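Local coordinates for inactivation-no-after-potential D protein (Drosophila melanogaster, PDB 5F67), which probably serves as a scaffold of fly phototransduction, its third PDZ domain binding the tail of the TRP channel, at residues 24-29 against 99-104. Residues are numbered along the deposited sequence; the frame is centred on the assembly and turned at random.
Sequences ARTVQV and VVTMIL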
loop_
_atom_site.group_PDB
_atom_site.type_symbol
_atom_site.label_atom_id
_atom_site.label_comp_id
_atom_site.label_asym_id
_atom_site.label_seq_id
_atom_site.Cartn_x
_atom_site.Cartn_y
_atom_site.Cartn_z
ATOM N N ALA A 24 -11.384 -5.208 -5.989
ATOM C CA ALA A 24 -10.580 -4.337 -5.127
ATOM C C ALA A 24 -11.331 -4.065 -3.824
ATOM O O ALA A 24 -12.558 -4.226 -3.760
ATOM C CB ALA A 24 -10.250 -3.022 -5.833
ATOM N N ARG A 25 -10.599 -3.658 -2.790
ATOM C CA ARG A 25 -11.226 -3.397 -1.502
ATOM C C ARG A 25 -10.614 -2.150 -0.878
ATOM O O ARG A 25 -9.537 -1.702 -1.271
ATOM C CB ARG A 25 -11.023 -4.598 -0.566
ATOM C CG ARG A 25 -9.551 -4.812 -0.165
ATOM C CD ARG A 25 -9.306 -6.181 0.486
ATOM N NE ARG A 25 -7.964 -6.267 1.087
ATOM C CZ ARG A 25 -6.865 -6.565 0.402
ATOM N NH1 ARG A 25 -6.955 -6.802 -0.900
ATOM N NH2 ARG A 25 -5.680 -6.636 1.013
ATOM N N THR A 26 -11.312 -1.575 0.091
ATOM C CA THR A 26 -10.804 -0.395 0.771
ATOM C C THR A 26 -10.337 -0.761 2.172
ATOM O O THR A 26 -11.087 -1.380 2.931
ATOM C CB THR A 26 -11.934 0.656 0.897
ATOM O OG1 THR A 26 -12.298 1.115 -0.412
ATOM C CG2 THR A 26 -11.473 1.832 1.735
ATOM N N VAL A 27 -9.109 -0.379 2.523
ATOM C CA VAL A 27 -8.650 -0.526 3.900
ATOM C C VAL A 27 -8.379 0.841 4.509
ATOM O O VAL A 27 -8.074 1.794 3.795
ATOM C CB VAL A 27 -7.381 -1.404 4.015
ATOM C CG1 VAL A 27 -7.647 -2.790 3.433
ATOM C CG2 VAL A 27 -6.186 -0.743 3.315
ATOM N N GLN A 28 -8.487 0.931 5.831
ATOM C CA GLN A 28 -8.249 2.183 6.538
ATOM C C GLN A 28 -7.131 1.922 7.532
ATOM O O GLN A 28 -7.332 1.224 8.526
ATOM C CB GLN A 28 -9.512 2.599 7.308
ATOM C CG GLN A 28 -10.777 2.710 6.436
ATOM C CD GLN A 28 -10.762 3.920 5.508
ATOM O OE1 GLN A 28 -9.855 4.764 5.565
ATOM N NE2 GLN A 28 -11.769 4.006 4.634
ATOM N N VAL A 29 -5.951 2.480 7.282
ATOM C CA VAL A 29 -4.795 2.126 8.096
ATOM C C VAL A 29 -4.226 3.364 8.783
ATOM O O VAL A 29 -3.856 4.333 8.119
ATOM C CB VAL A 29 -3.701 1.484 7.235
ATOM C CG1 VAL A 29 -2.499 1.095 8.100
ATOM C CG2 VAL A 29 -4.262 0.269 6.494
ATOM N N VAL A 99 -5.454 8.427 9.652
ATOM C CA VAL A 99 -6.003 7.258 8.964
ATOM C C VAL A 99 -5.880 7.403 7.452
ATOM O O VAL A 99 -6.458 8.311 6.849
ATOM C CB VAL A 99 -7.463 7.028 9.337
ATOM C CG1 VAL A 99 -8.019 5.796 8.608
ATOM C CG2 VAL A 99 -7.575 6.822 10.841
ATOM N N VAL A 100 -5.139 6.478 6.847
ATOM C CA VAL A 100 -4.851 6.535 5.423
ATOM C C VAL A 100 -5.701 5.488 4.730
ATOM O O VAL A 100 -5.665 4.307 5.087
ATOM C CB VAL A 100 -3.356 6.278 5.143
ATOM C CG1 VAL A 100 -3.054 6.431 3.639
ATOM C CG2 VAL A 100 -2.486 7.234 5.962
ATOM N N THR A 101 -6.498 5.941 3.768
ATOM C CA THR A 101 -7.386 5.068 3.023
ATOM C C THR A 101 -6.589 4.517 1.852
ATOM O O THR A 101 -5.993 5.281 1.085
ATOM C CB THR A 101 -8.565 5.856 2.448
ATOM O OG1 THR A 101 -9.264 6.522 3.506
ATOM C CG2 THR A 101 -9.529 4.920 1.697
ATOM N N MET A 102 -6.556 3.199 1.707
ATOM C CA MET A 102 -5.902 2.625 0.543
ATOM C C MET A 102 -6.862 1.683 -0.167
ATOM O O MET A 102 -7.605 0.946 0.478
ATOM C CB MET A 102 -4.643 1.867 0.960
ATOM C CG MET A 102 -3.557 2.778 1.536
ATOM S SD MET A 102 -2.024 1.885 1.849
ATOM C CE MET A 102 -2.440 0.977 3.338
ATOM N N ILE A 103 -6.847 1.717 -1.495
ATOM C CA ILE A 103 -7.617 0.755 -2.256
ATOM C C ILE A 103 -6.612 -0.248 -2.766
ATOM O O ILE A 103 -5.624 0.117 -3.418
ATOM C CB ILE A 103 -8.343 1.396 -3.449
ATOM C CG1 ILE A 103 -9.402 2.381 -2.938
ATOM C CG2 ILE A 103 -9.024 0.320 -4.281
ATOM C CD1 ILE A 103 -10.144 3.109 -4.043
ATOM N N LEU A 104 -6.860 -1.513 -2.451
ATOM C CA LEU A 104 -5.912 -2.580 -2.743
ATOM C C LEU A 104 -6.582 -3.694 -3.523
ATOM O O LEU A 104 -7.761 -3.964 -3.339
ATOM C CB LEU A 104 -5.373 -3.161 -1.434
ATOM C CG LEU A 104 -4.508 -2.246 -0.565
ATOM C CD1 LEU A 104 -4.313 -2.862 0.823
ATOM C CD2 LEU A 104 -3.159 -1.965 -1.234
#
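R25, V27 and V29 pair with L104, M102 and V100 through two backbone hydrogen bonds each, tying the first and last strands of the PDZ fold into an antiparallel ladder. V29 N to V100 O is almost straight at hydrogen (177°, 2.9 Å), whereas V100 N sits well above the carbonyl plane of V29 O. In the non-hydrogen-bonded pairs between them, CA-H groups lean on carbonyls, I103 CA lying 3.3 Å from R25 O. On the face of V27, V29, M102 and L104, V27 CG2 reaches both M102 CB and L104 CD1 (3.8 Å to each), and the methionine chain, bent at its last torsion (chi3 -76°), brings CE within 3.7 Å of V29 CG2. On the other face T101 CG2 meets T26 CG2 at 3.6 Å. L104 CB lies over one guanidinium face of R25, toward its rim, while R25 NH2 is salt-bridged to D71. Q28 and T101 run side by side: T101 OG1 donates to Q28 OE1 (2.8 Å), which the glutamine chain, bent at chi2 (-72°), turns to this hydroxyl. A valine in place of T101 would probably leave Q28 OE1 without this donor and its amide freer to turn. Beyond the pair, I103 bonds through its backbone to strand 72-76. The chemistry is thus two-sided: aliphatic side chains fill the V27 face, with a salt-bridged arginine at its margin, and the T26, Q28 and T101 face is largely more exposed, although I103 on it is buried against helix 17-20.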